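Local atomic coordinates of heme-binding protein A (Haemophilus parasuis 29755, PDB entry 3TPA), a protein that probably binds glutathione as the periplasmic solute-binding component of a bacterial ABC importer, although its name refers to heme. Residues P18-P23 and D31-S36; N108-H112 and A170-L174; L264-L269 and F497-F502; L271-N277 and F405-G411. The protein carries 1 engineered substitution. All coordinates share one frame; numbering follows the deposited sequence. Where two conformers were deposited one is given.

Contact 1: P18-P23 and D31-S36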
loop_
_atom_site.group_PDB
_atom_site.type_symbol
_atom_site.label_atom_id
_atom_site.label_comp_id
_atom_site.label_asym_id
_atom_site.label_seq_id
_atom_site.Cartn_x
_atom_site.Cartn_y
_atom_site.Cartn_z
ATOM N N PRO A 18 10.764 -14.033 6.769
ATOM C CA PRO A 18 9.394 -13.574 7.059
ATOM C C PRO A 18 8.961 -13.970 8.469
ATOM O O PRO A 18 9.050 -15.142 8.835
ATOM C CB PRO A 18 8.539 -14.294 6.004
ATOM C CG PRO A 18 9.379 -15.432 5.522
ATOM C CD PRO A 18 10.808 -14.967 5.631
ATOM N N MET A 19 8.501 -12.995 9.243
ATOM C CA MET A 19 8.088 -13.231 10.628
ATOM C C MET A 19 6.813 -14.070 10.737
ATOM O O MET A 19 6.741 -15.010 11.530
ATOM C CB MET A 19 7.907 -11.894 11.355
ATOM C CG MET A 19 9.185 -11.069 11.432
ATOM S SD MET A 19 10.441 -11.862 12.451
ATOM C CE MET A 19 11.929 -11.042 11.869
ATOM N N LYS A 20 5.811 -13.738 9.930
ATOM C CA LYS A 20 4.523 -14.432 10.001
ATOM C C LYS A 20 4.093 -15.023 8.661
ATOM O O LYS A 20 4.135 -14.340 7.646
ATOM C CB LYS A 20 3.460 -13.467 10.536
ATOM C CG LYS A 20 3.511 -13.320 12.051
ATOM C CD LYS A 20 2.930 -12.002 12.494
ATOM C CE LYS A 20 3.260 -11.718 13.950
ATOM N NZ LYS A 20 3.030 -10.282 14.274
ATOM N N LEU A 21 3.692 -16.290 8.652
ATOM C CA LEU A 21 3.172 -16.905 7.425
ATOM C C LEU A 21 1.640 -16.970 7.404
ATOM O O LEU A 21 1.045 -17.902 6.852
ATOM C CB LEU A 21 3.760 -18.302 7.231
ATOM C CG LEU A 21 5.273 -18.340 6.992
ATOM C CD1 LEU A 21 5.782 -19.752 7.103
ATOM C CD2 LEU A 21 5.647 -17.729 5.636
ATOM N N SER A 22 1.011 -15.977 8.021
ATOM C CA SER A 22 -0.445 -15.925 8.116
ATOM C C SER A 22 -0.900 -14.511 7.811
ATOM O O SER A 22 -0.753 -13.629 8.652
ATOM C CB SER A 22 -0.904 -16.328 9.519
ATOM O OG SER A 22 -2.302 -16.118 9.716
ATOM N N PRO A 23 -1.438 -14.286 6.598
ATOM C CA PRO A 23 -1.817 -12.929 6.170
ATOM C C PRO A 23 -2.789 -12.206 7.081
ATOM O O PRO A 23 -2.671 -10.994 7.190
ATOM C CB PRO A 23 -2.449 -13.132 4.774
ATOM C CG PRO A 23 -2.558 -14.597 4.572
ATOM C CD PRO A 23 -1.589 -15.265 5.510
ATOM N N ASP A 31 5.854 -9.832 4.605
ATOM C CA ASP A 31 5.480 -11.231 4.919
ATOM C C ASP A 31 4.467 -11.815 3.938
ATOM O O ASP A 31 4.364 -13.015 3.776
ATOM C CB ASP A 31 4.837 -11.335 6.316
ATOM C CG ASP A 31 5.843 -11.229 7.452
ATOM O OD1 ASP A 31 7.053 -11.318 7.189
ATOM O OD2 ASP A 31 5.418 -11.075 8.616
ATOM N N PHE A 32 3.669 -10.943 3.343
ATOM C CA PHE A 32 2.633 -11.341 2.394
ATOM C C PHE A 32 3.218 -12.097 1.210
ATOM O O PHE A 32 2.616 -13.028 0.695
ATOM C CB PHE A 32 1.878 -10.110 1.898
ATOM C CG PHE A 32 0.955 -9.492 2.918
ATOM C CD1 PHE A 32 0.297 -10.267 3.855
ATOM C CD2 PHE A 32 0.721 -8.121 2.912
ATOM C CE1 PHE A 32 -0.587 -9.677 4.795
ATOM C CE2 PHE A 32 -0.164 -7.528 3.844
ATOM C CZ PHE A 32 -0.802 -8.305 4.784
ATOM N N ASN A 33 4.414 -11.708 0.787
ATOM C CA ASN A 33 5.053 -12.340 -0.354
ATOM C C ASN A 33 5.310 -13.834 -0.109
ATOM O O ASN A 33 5.340 -14.635 -1.046
ATOM C CB ASN A 33 6.375 -11.627 -0.674
ATOM C CG ASN A 33 6.155 -10.279 -1.304
ATOM O OD1 ASN A 33 5.210 -10.103 -2.064
ATOM N ND2 ASN A 33 7.019 -9.312 -0.993
ATOM N N ALA A 34 5.519 -14.192 1.153
ATOM C CA ALA A 34 5.770 -15.580 1.552
ATOM C C ALA A 34 4.495 -16.370 1.844
ATOM O O ALA A 34 4.547 -17.582 1.988
ATOM C CB ALA A 34 6.673 -15.608 2.777
ATOM N N SER A 35 3.352 -15.692 1.965
ATOM C CA SER A 35 2.104 -16.400 2.268
ATOM C C SER A 35 0.965 -16.122 1.273
ATOM O O SER A 35 0.772 -16.858 0.312
ATOM C CB SER A 35 1.652 -16.101 3.698
ATOM O OG SER A 35 1.489 -14.708 3.903
ATOM N N SER A 36 0.222 -15.049 1.499
ATOM C CA SER A 36 -0.949 -14.736 0.690
ATOM C C SER A 36 -0.642 -14.738 -0.803
ATOM O O SER A 36 -1.485 -15.128 -1.614
ATOM C CB SER A 36 -1.531 -13.383 1.114
ATOM O OG SER A 36 -0.474 -12.471 1.386
HETATM O O HOH W 1 2.089 -13.497 6.181
#

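Contact 2: N108-H112 and A170-L174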
loop_
_atom_site.group_PDB
_atom_site.type_symbol
_atom_site.label_atom_id
_atom_site.label_comp_id
_atom_site.label_asym_id
_atom_site.label_seq_id
_atom_site.Cartn_x
_atom_site.Cartn_y
_atom_site.Cartn_z
ATOM N N ASN A 108 -15.122 -12.499 19.946
ATOM C CA ASN A 108 -15.394 -13.736 20.682
ATOM C C ASN A 108 -15.060 -15.002 19.908
ATOM O O ASN A 108 -15.104 -16.112 20.447
ATOM C CB ASN A 108 -16.858 -13.768 21.137
ATOM C CG ASN A 108 -17.144 -12.768 22.244
ATOM O OD1 ASN A 108 -16.245 -12.374 22.971
ATOM N ND2 ASN A 108 -18.405 -12.361 22.375
ATOM N N HIS A 109 -14.739 -14.832 18.631
ATOM C CA HIS A 109 -14.455 -15.967 17.764
ATOM C C HIS A 109 -13.347 -16.779 18.396
ATOM O O HIS A 109 -12.406 -16.201 18.930
ATOM C CB HIS A 109 -14.047 -15.483 16.365
ATOM C CG HIS A 109 -14.125 -16.549 15.316
ATOM N ND1 HIS A 109 -13.179 -17.547 15.200
ATOM C CD2 HIS A 109 -15.047 -16.786 14.355
ATOM C CE1 HIS A 109 -13.515 -18.349 14.206
ATOM N NE2 HIS A 109 -14.647 -17.913 13.676
ATOM N N PRO A 110 -13.477 -18.122 18.391
ATOM C CA PRO A 110 -12.469 -19.010 18.971
ATOM C C PRO A 110 -11.061 -18.819 18.390
ATOM O O PRO A 110 -10.083 -19.095 19.085
ATOM C CB PRO A 110 -12.995 -20.407 18.617
ATOM C CG PRO A 110 -14.469 -20.240 18.500
ATOM C CD PRO A 110 -14.662 -18.864 17.924
ATOM N N TYR A 111 -10.939 -18.385 17.141
ATOM C CA TYR A 111 -9.596 -18.206 16.571
ATOM C C TYR A 111 -9.093 -16.764 16.690
ATOM O O TYR A 111 -7.974 -16.463 16.276
ATOM C CB TYR A 111 -9.537 -18.686 15.108
ATOM C CG TYR A 111 -9.007 -20.095 14.927
ATOM C CD1 TYR A 111 -9.846 -21.207 15.045
ATOM C CD2 TYR A 111 -7.655 -20.319 14.651
ATOM C CE1 TYR A 111 -9.349 -22.497 14.877
ATOM C CE2 TYR A 111 -7.158 -21.595 14.475
ATOM C CZ TYR A 111 -8.000 -22.678 14.595
ATOM O OH TYR A 111 -7.483 -23.939 14.421
ATOM N N HIS A 112 -9.904 -15.887 17.276
ATOM C CA HIS A 112 -9.574 -14.457 17.335
ATOM C C HIS A 112 -8.256 -14.156 18.061
ATOM O O HIS A 112 -7.553 -13.218 17.696
ATOM C CB HIS A 112 -10.717 -13.653 17.973
ATOM C CG HIS A 112 -10.542 -12.165 17.877
ATOM N ND1 HIS A 112 -10.916 -11.445 16.763
ATOM C CD2 HIS A 112 -10.034 -11.270 18.756
ATOM C CE1 HIS A 112 -10.652 -10.162 16.960
ATOM N NE2 HIS A 112 -10.117 -10.028 18.157
ATOM N N ALA A 170 -8.897 -25.575 10.117
ATOM C CA ALA A 170 -8.977 -24.861 11.395
ATOM C C ALA A 170 -9.785 -25.657 12.442
ATOM O O ALA A 170 -9.397 -25.742 13.611
ATOM C CB ALA A 170 -9.575 -23.482 11.196
ATOM N N ASP A 171 -10.901 -26.242 12.023
ATOM C CA ASP A 171 -11.675 -27.080 12.933
ATOM C C ASP A 171 -10.818 -28.230 13.443
ATOM O O ASP A 171 -10.781 -28.497 14.646
ATOM C CB ASP A 171 -12.952 -27.619 12.268
ATOM C CG ASP A 171 -14.016 -26.550 12.083
ATOM O OD1 ASP A 171 -13.893 -25.485 12.706
ATOM O OD2 ASP A 171 -14.977 -26.779 11.321
ATOM N N GLN A 172 -10.128 -28.909 12.524
ATOM C CA GLN A 172 -9.307 -30.060 12.898
ATOM C C GLN A 172 -8.246 -29.683 13.915
ATOM O O GLN A 172 -8.056 -30.384 14.908
ATOM C CB GLN A 172 -8.620 -30.697 11.681
ATOM C CG GLN A 172 -7.771 -31.903 12.054
ATOM C CD GLN A 172 -6.915 -32.422 10.910
ATOM O OE1 GLN A 172 -7.425 -32.972 9.936
ATOM N NE2 GLN A 172 -5.601 -32.256 11.031
ATOM N N LEU A 173 -7.552 -28.576 13.658
ATOM C CA LEU A 173 -6.441 -28.154 14.513
ATOM C C LEU A 173 -6.914 -27.775 15.904
ATOM O O LEU A 173 -6.236 -28.041 16.888
ATOM C CB LEU A 173 -5.673 -26.988 13.892
ATOM C CG LEU A 173 -4.938 -27.341 12.602
ATOM C CD1 LEU A 173 -4.482 -26.077 11.881
ATOM C CD2 LEU A 173 -3.756 -28.272 12.900
ATOM N N LEU A 174 -8.076 -27.139 15.985
ATOM C CA LEU A 174 -8.621 -26.740 17.277
ATOM C C LEU A 174 -8.900 -28.013 18.072
ATOM O O LEU A 174 -8.454 -28.170 19.213
ATOM C CB LEU A 174 -9.890 -25.908 17.082
ATOM C CG LEU A 174 -10.355 -25.041 18.254
ATOM C CD1 LEU A 174 -9.246 -24.119 18.734
ATOM C CD2 LEU A 174 -11.585 -24.244 17.840
#

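Contact 3: L264-L269 and F497-F502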
loop_
_atom_site.group_PDB
_atom_site.type_symbol
_atom_site.label_atom_id
_atom_site.label_comp_id
_atom_site.label_asym_id
_atom_site.label_seq_id
_atom_site.Cartn_x
_atom_site.Cartn_y
_atom_site.Cartn_z
ATOM N N LEU A 264 12.803 -3.867 -13.486
ATOM C CA LEU A 264 11.453 -3.313 -13.597
ATOM C C LEU A 264 11.240 -2.186 -12.578
ATOM O O LEU A 264 11.702 -2.276 -11.435
ATOM C CB LEU A 264 10.403 -4.406 -13.383
ATOM C CG LEU A 264 10.478 -5.652 -14.266
ATOM C CD1 LEU A 264 9.452 -6.687 -13.826
ATOM C CD2 LEU A 264 10.281 -5.291 -15.732
ATOM N N GLU A 265 10.532 -1.132 -12.985
ATOM C CA GLU A 265 10.243 -0.013 -12.087
ATOM C C GLU A 265 8.870 0.579 -12.342
ATOM O O GLU A 265 8.339 0.501 -13.445
ATOM C CB GLU A 265 11.278 1.099 -12.244
ATOM C CG GLU A 265 11.396 1.634 -13.671
ATOM C CD GLU A 265 12.449 2.717 -13.778
ATOM O OE1 GLU A 265 13.539 2.440 -14.314
ATOM O OE2 GLU A 265 12.198 3.843 -13.308
ATOM N N ARG A 266 8.305 1.168 -11.299
ATOM C CA ARG A 266 7.083 1.957 -11.419
ATOM C C ARG A 266 6.860 2.748 -10.135
ATOM O O ARG A 266 7.422 2.433 -9.095
ATOM C CB ARG A 266 5.882 1.075 -11.739
ATOM C CG ARG A 266 5.541 0.047 -10.681
ATOM C CD ARG A 266 4.259 -0.685 -11.050
ATOM N NE ARG A 266 3.113 0.212 -10.963
ATOM C CZ ARG A 266 1.923 -0.025 -11.497
ATOM N NH1 ARG A 266 0.956 0.859 -11.340
ATOM N NH2 ARG A 266 1.694 -1.140 -12.176
ATOM N N GLU A 267 6.049 3.786 -10.216
ATOM C CA GLU A 267 5.814 4.672 -9.077
ATOM C C GLU A 267 5.083 3.935 -7.974
ATOM O O GLU A 267 4.221 3.106 -8.241
ATOM C CB GLU A 267 5.034 5.910 -9.540
ATOM C CG GLU A 267 5.777 6.677 -10.640
ATOM C CD GLU A 267 5.001 7.869 -11.149
ATOM O OE1 GLU A 267 3.770 7.765 -11.280
ATOM O OE2 GLU A 267 5.617 8.916 -11.416
ATOM N N GLY A 268 5.460 4.219 -6.733
ATOM C CA GLY A 268 4.780 3.641 -5.595
ATOM C C GLY A 268 3.480 4.397 -5.394
ATOM O O GLY A 268 3.350 5.525 -5.849
ATOM N N LEU A 269 2.523 3.775 -4.723
ATOM C CA LEU A 269 1.252 4.427 -4.398
ATOM C C LEU A 269 1.420 5.181 -3.092
ATOM O O LEU A 269 0.859 4.808 -2.063
ATOM C CB LEU A 269 0.140 3.386 -4.282
ATOM C CG LEU A 269 0.032 2.458 -5.495
ATOM C CD1 LEU A 269 -0.984 1.338 -5.253
ATOM C CD2 LEU A 269 -0.297 3.220 -6.773
ATOM N N PHE A 497 6.791 -11.959 -15.461
ATOM C CA PHE A 497 6.587 -11.301 -14.176
ATOM C C PHE A 497 6.029 -9.924 -14.444
ATOM O O PHE A 497 6.553 -9.202 -15.278
ATOM C CB PHE A 497 7.898 -11.159 -13.403
ATOM C CG PHE A 497 7.734 -10.525 -12.039
ATOM C CD1 PHE A 497 7.547 -11.311 -10.917
ATOM C CD2 PHE A 497 7.747 -9.141 -11.889
ATOM C CE1 PHE A 497 7.387 -10.743 -9.664
ATOM C CE2 PHE A 497 7.600 -8.566 -10.634
ATOM C CZ PHE A 497 7.410 -9.375 -9.515
ATOM N N VAL A 498 4.968 -9.564 -13.730
ATOM C CA VAL A 498 4.369 -8.240 -13.853
ATOM C C VAL A 498 4.480 -7.520 -12.515
ATOM O O VAL A 498 4.097 -8.057 -11.482
ATOM C CB VAL A 498 2.887 -8.327 -14.254
ATOM C CG1 VAL A 498 2.267 -6.933 -14.336
ATOM C CG2 VAL A 498 2.731 -9.070 -15.574
ATOM N N GLN A 499 5.026 -6.310 -12.528
ATOM C CA GLN A 499 5.213 -5.584 -11.285
ATOM C C GLN A 499 3.841 -5.221 -10.742
ATOM O O GLN A 499 2.959 -4.821 -11.488
ATOM C CB GLN A 499 6.052 -4.325 -11.517
ATOM C CG GLN A 499 7.109 -4.090 -10.478
ATOM C CD GLN A 499 7.841 -2.787 -10.682
ATOM O OE1 GLN A 499 7.869 -2.243 -11.780
ATOM N NE2 GLN A 499 8.429 -2.271 -9.618
ATOM N N ASN A 500 3.675 -5.372 -9.435
ATOM C CA ASN A 500 2.409 -5.139 -8.758
ATOM C C ASN A 500 2.430 -3.730 -8.153
ATOM O O ASN A 500 3.377 -3.370 -7.472
ATOM C CB ASN A 500 2.226 -6.220 -7.682
ATOM C CG ASN A 500 0.995 -6.009 -6.813
ATOM O OD1 ASN A 500 0.553 -4.882 -6.590
ATOM N ND2 ASN A 500 0.445 -7.103 -6.304
ATOM N N PRO A 501 1.379 -2.926 -8.398
ATOM C CA PRO A 501 1.349 -1.539 -7.901
ATOM C C PRO A 501 1.568 -1.446 -6.385
ATOM O O PRO A 501 2.129 -0.471 -5.881
ATOM C CB PRO A 501 -0.069 -1.066 -8.254
ATOM C CG PRO A 501 -0.533 -1.967 -9.335
ATOM C CD PRO A 501 0.116 -3.304 -9.052
ATOM N N PHE A 502 1.137 -2.469 -5.661
ATOM C CA PHE A 502 1.265 -2.478 -4.198
ATOM C C PHE A 502 2.641 -2.926 -3.726
ATOM O O PHE A 502 2.960 -2.828 -2.545
ATOM C CB PHE A 502 0.154 -3.325 -3.579
ATOM C CG PHE A 502 -1.215 -2.857 -3.968
ATOM C CD1 PHE A 502 -1.761 -1.731 -3.379
ATOM C CD2 PHE A 502 -1.939 -3.515 -4.946
ATOM C CE1 PHE A 502 -3.027 -1.270 -3.739
ATOM C CE2 PHE A 502 -3.209 -3.075 -5.316
ATOM C CZ PHE A 502 -3.754 -1.934 -4.721
HETATM O O HOH W 2 3.091 -3.418 -13.606
HETATM O O HOH W 3 4.301 0.627 -7.088
HETATM O O HOH W 4 2.907 1.080 -3.906
#

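Contact 4: L271-N277 and F405-G411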
loop_
_atom_site.group_PDB
_atom_site.type_symbol
_atom_site.label_atom_id
_atom_site.label_comp_id
_atom_site.label_asym_id
_atom_site.label_seq_id
_atom_site.Cartn_x
_atom_site.Cartn_y
_atom_site.Cartn_z
ATOM N N LEU A 271 3.033 9.304 -1.340
ATOM C CA LEU A 271 3.284 10.727 -1.572
ATOM C C LEU A 271 4.155 11.259 -0.460
ATOM O O LEU A 271 3.871 11.042 0.721
ATOM C CB LEU A 271 1.973 11.527 -1.573
ATOM C CG LEU A 271 2.104 13.061 -1.718
ATOM C CD1 LEU A 271 2.700 13.422 -3.076
ATOM C CD2 LEU A 271 0.737 13.794 -1.512
ATOM N N ALA A 272 5.230 11.941 -0.836
ATOM C CA ALA A 272 6.057 12.640 0.129
ATOM C C ALA A 272 5.708 14.088 -0.072
ATOM O O ALA A 272 5.651 14.553 -1.203
ATOM C CB ALA A 272 7.534 12.411 -0.164
ATOM N N TYR A 273 5.460 14.810 1.012
ATOM C CA TYR A 273 4.987 16.187 0.883
ATOM C C TYR A 273 5.492 17.029 2.032
ATOM O O TYR A 273 5.967 16.506 3.023
ATOM C CB TYR A 273 3.457 16.235 0.849
ATOM C CG TYR A 273 2.784 15.688 2.085
ATOM C CD1 TYR A 273 2.475 16.516 3.161
ATOM C CD2 TYR A 273 2.450 14.340 2.180
ATOM C CE1 TYR A 273 1.846 16.021 4.292
ATOM C CE2 TYR A 273 1.809 13.840 3.302
ATOM C CZ TYR A 273 1.516 14.680 4.354
ATOM O OH TYR A 273 0.905 14.178 5.476
ATOM N N ILE A 274 5.359 18.342 1.902
ATOM C CA ILE A 274 5.588 19.233 3.024
ATOM C C ILE A 274 4.208 19.555 3.595
ATOM O O ILE A 274 3.363 20.110 2.904
ATOM C CB ILE A 274 6.292 20.527 2.587
ATOM C CG1 ILE A 274 7.649 20.242 1.935
ATOM C CG2 ILE A 274 6.436 21.500 3.762
ATOM C CD1 ILE A 274 8.681 19.543 2.870
ATOM N N GLY A 275 3.966 19.202 4.851
ATOM C CA GLY A 275 2.685 19.493 5.475
ATOM C C GLY A 275 2.749 20.923 5.974
ATOM O O GLY A 275 3.808 21.373 6.392
ATOM N N LEU A 276 1.630 21.641 5.905
ATOM C CA LEU A 276 1.545 22.987 6.453
ATOM C C LEU A 276 0.361 23.078 7.401
ATOM O O LEU A 276 -0.781 22.790 7.028
ATOM C CB LEU A 276 1.384 24.006 5.325
ATOM C CG LEU A 276 2.487 24.049 4.266
ATOM C CD1 LEU A 276 2.111 25.016 3.117
ATOM C CD2 LEU A 276 3.801 24.458 4.908
ATOM N N ASN A 277 0.619 23.493 8.632
ATOM C CA ASN A 277 -0.452 23.600 9.613
ATOM C C ASN A 277 -1.285 24.833 9.327
ATOM O O ASN A 277 -0.897 25.938 9.681
ATOM C CB ASN A 277 0.148 23.704 10.994
ATOM C CG ASN A 277 -0.888 23.729 12.068
ATOM O OD1 ASN A 277 -2.063 23.986 11.812
ATOM N ND2 ASN A 277 -0.461 23.460 13.295
ATOM N N PHE A 405 2.989 21.583 15.139
ATOM C CA PHE A 405 3.979 21.891 14.110
ATOM C C PHE A 405 3.535 23.081 13.279
ATOM O O PHE A 405 2.364 23.508 13.347
ATOM C CB PHE A 405 4.199 20.689 13.186
ATOM C CG PHE A 405 3.128 20.527 12.146
ATOM C CD1 PHE A 405 3.419 20.691 10.799
ATOM C CD2 PHE A 405 1.826 20.245 12.518
ATOM C CE1 PHE A 405 2.431 20.552 9.828
ATOM C CE2 PHE A 405 0.830 20.114 11.564
ATOM C CZ PHE A 405 1.138 20.263 10.210
ATOM N N ALA A 406 4.488 23.614 12.509
ATOM C CA ALA A 406 4.239 24.660 11.521
ATOM C C ALA A 406 4.306 24.038 10.124
ATOM O O ALA A 406 3.278 23.852 9.457
ATOM C CB ALA A 406 5.279 25.779 11.657
ATOM N N ALA A 407 5.530 23.732 9.687
ATOM C CA ALA A 407 5.763 22.972 8.459
ATOM C C ALA A 407 6.475 21.668 8.806
ATOM O O ALA A 407 7.109 21.569 9.853
ATOM C CB ALA A 407 6.611 23.782 7.472
ATOM N N GLY A 408 6.390 20.675 7.928
ATOM C CA GLY A 408 7.101 19.429 8.154
ATOM C C GLY A 408 7.190 18.530 6.938
ATOM O O GLY A 408 6.482 18.715 5.936
ATOM N N THR A 409 8.054 17.526 7.060
ATOM C CA THR A 409 8.311 16.557 6.006
ATOM C C THR A 409 7.564 15.284 6.343
ATOM O O THR A 409 7.915 14.580 7.292
ATOM C CB THR A 409 9.809 16.208 5.900
ATOM O OG1 THR A 409 10.278 15.754 7.171
ATOM C CG2 THR A 409 10.633 17.417 5.462
ATOM N N TYR A 410 6.544 14.982 5.550
ATOM C CA TYR A 410 5.667 13.863 5.835
ATOM C C TYR A 410 5.494 13.004 4.589
ATOM O O TYR A 410 5.868 13.403 3.472
ATOM C CB TYR A 410 4.299 14.389 6.319
ATOM C CG TYR A 410 4.407 15.305 7.529
ATOM C CD1 TYR A 410 4.706 14.791 8.793
ATOM C CD2 TYR A 410 4.238 16.681 7.405
ATOM C CE1 TYR A 410 4.811 15.620 9.905
ATOM C CE2 TYR A 410 4.326 17.521 8.514
ATOM C CZ TYR A 410 4.616 16.985 9.759
ATOM O OH TYR A 410 4.709 17.809 10.862
ATOM N N GLY A 411 4.928 11.824 4.785
ATOM C CA GLY A 411 4.642 10.932 3.683
ATOM C C GLY A 411 3.379 10.142 3.960
ATOM O O GLY A 411 2.982 9.954 5.116
HETATM O O HOH W 5 0.792 11.563 5.749
#

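Contact 1: P18-P23 and D31-S36
The carboxylate of Asp31 reaches two successive backbone amides of the preceding part of the same loop, each through a weak hydrogen bond. OD1 accepts from Met19 N at 3.0 Å with a strongly bent N-H (128°), and OD2 accepts from Lys20 N, also at 3.0 Å but straighter. Setting CG beside the Asp31 backbone N (chi1 -75°) sends the carboxylate to these amides. The ammonium group of Lys20 stays apart, its NZ 6.2 Å from Asp31 OD2. A water gives a proton to Lys20 O at 2.7 Å and also binds Ser35 OG. Beyond this polar core, Ala34 CB packs against both Leu21 CD2, 3.7 Å away, and Pro18 CG. At the far end Pro23 rests on Ser35 and Ser36, while its carbonyl O meets the edge of the Phe32 ring, 3.4 Å from CE1. Ser36 OG is bonded to Asp160, and Ser22 OG to Asp183 of helix 181-184. The chemistry is that of a loop folded back on itself: one acid accepts from two neighbouring N-H groups, and those dipoles would probably help to stabilise its negative charge.

Contact 2: N108-H112 and A170-L174
Tyr111 reaches from a loop to helix 167-175 and gives its phenol proton to the carbonyl oxygen of Ala170, with OH and O 2.8 Å apart. The donor lies in the carbonyl plane on a lone pair, at a C=O...OH angle of 117°. The same oxygen accepts the regular helical bond from Leu174 N, so two donors grip it. This is the tight part of the contact. Ala170 CB sits 3.8 Å from ring atom CE1 of Tyr111, and Leu173 CB comes within 3.6 Å of its OH. Phe99 meets the tyrosine ring edge-to-face, and Leu182 adds to the buried surroundings. Toward solvent the fit is looser: the exposed pair Pro110 and Leu174 approach no closer than 4.2 Å, between CB of the proline and CD2 of the leucine. Leu174 keeps CG opposite its backbone N (chi1 -161°), which carries CD2 toward that proline. Within the loop, His109 braces the tyrosine backbone. Its ND1 accepts from Tyr111 N at 3.1 Å, nearly straight (168°) and in the plane of the imidazole, while Pro110 CD covers one face of that ring. The arrangement is a type I beta turn, His109 to His112, closed by the bond from His112 N to His109 O and pinned through its third residue to a helix, which ties together two peripheral elements of the family 5 solute-binding fold.

Contact 3: L264-L269 and F497-F502
The side chains of Arg266 and Gln499 run alongside each other in opposing senses, each brought into place by its torsions. Arg266 holds CG between its backbone N and carbonyl carbon (chi1 62°) and turns again at chi3, -69°, which lays the guanidinium over Pro501, with NH2 3.7 Å from CG of the proline. Gln499 leaves its backbone at an unusual chi1 of -136° and then extends, bringing OE1 to 3.4 Å from Arg266 CG. Its NE2 is bonded to Asn486 O, and Arg266 NH2 to Gly49 O. Water bridges the segments. One molecule, at the guanidinium edge, joins Arg266 NH2 to Gln499 O; two others donate to Pro501 O, one also donating to Glu267 O and the other accepting from Leu269 N, its oxygen 2.8 Å from that nitrogen. At the two ends, Leu264 CD1 meets the edge of Phe497, 3.6 Å from CD2, and Leu269 CD1 lies 3.6 Å from CE1 of Phe502. An Asx turn, Asn500 OD1 accepting from Phe502 N, shapes the loop. A late loop thus runs beside a long strand across a partly hydrated seam, consistent with the connecting region between the two lobes of family 5 solute-binding proteins.

Contact 4: L271-N277 and F405-G411
Tyr273 and Tyr410 form a hydrogen-bonded antiparallel pair between neighbouring strands of a mixed sheet, and their side chains interlock on one face of it. The first ring, with CG in the cramped rotamer between N and C (chi1 61°), leans across the strand so that Tyr410 CB sits over its face, 3.4 Å from CZ. The rings themselves meet obliquely, planes 39° apart. Tyr410 then extends into the hollow left by Gly275 and Gly408, the next hydrogen-bonded pair: its ring edge approaches Gly275 N, and CD2 lies 3.7 Å from CA of that glycine. Phe405 fills the far side of the same hollow, with CE1 3.8 Å from Gly275 O. Asn277 CB makes a CH-pi contact over the Phe405 ring, 3.9 Å from its centroid, while Asn277 ND2 donates to Phe405 O at 2.8 Å and OD1 is bonded to Thr279 OG1. A water bridges Tyr273 OH and Gly411 O. The opposite face has smaller bumps: Ile274 CD1 touches Thr409 CG2 at 3.9 Å, and Leu276 CD2 is as far from Ala407 CB. Backbone bonds pair Tyr273 with Tyr410 and Gly275 with Gly408, and Asn277 N donates to Ala406 O; the straightest is Tyr410 N to Tyr273 O (175°). Strand 478-491 flanks 261-276 on its other edge, and 351-356 lies beyond 407-413. Helix 368-381 packs on the Ile274 and Thr409 face; on the tyrosine face, Phe396 and Tyr437 meet Tyr410, whose hydroxyl is bonded to Thr400 of helix 393-401.

From the N terminus, contact 1 closes first, folding back the loop between strand 9-14 and helix 36-39 over only seven intervening residues. Contact 2 follows in series, bringing the loop after helix 94-105 against helix 167-175, on the same side of the chain's centre. Contact 3 spans most of the remaining chain, joining 264-269 to the loop 497-502, and contact 4 falls wholly within that span, pairing the continuation of the same strand with 407-413. Contacts 3 and 4 thus share strand 261-276 and one mixed sheet, although their centres are 25 Å apart. Contacts 1 and 4 lie on opposite sides of the chain's centre, their own centres about 32 Å apart.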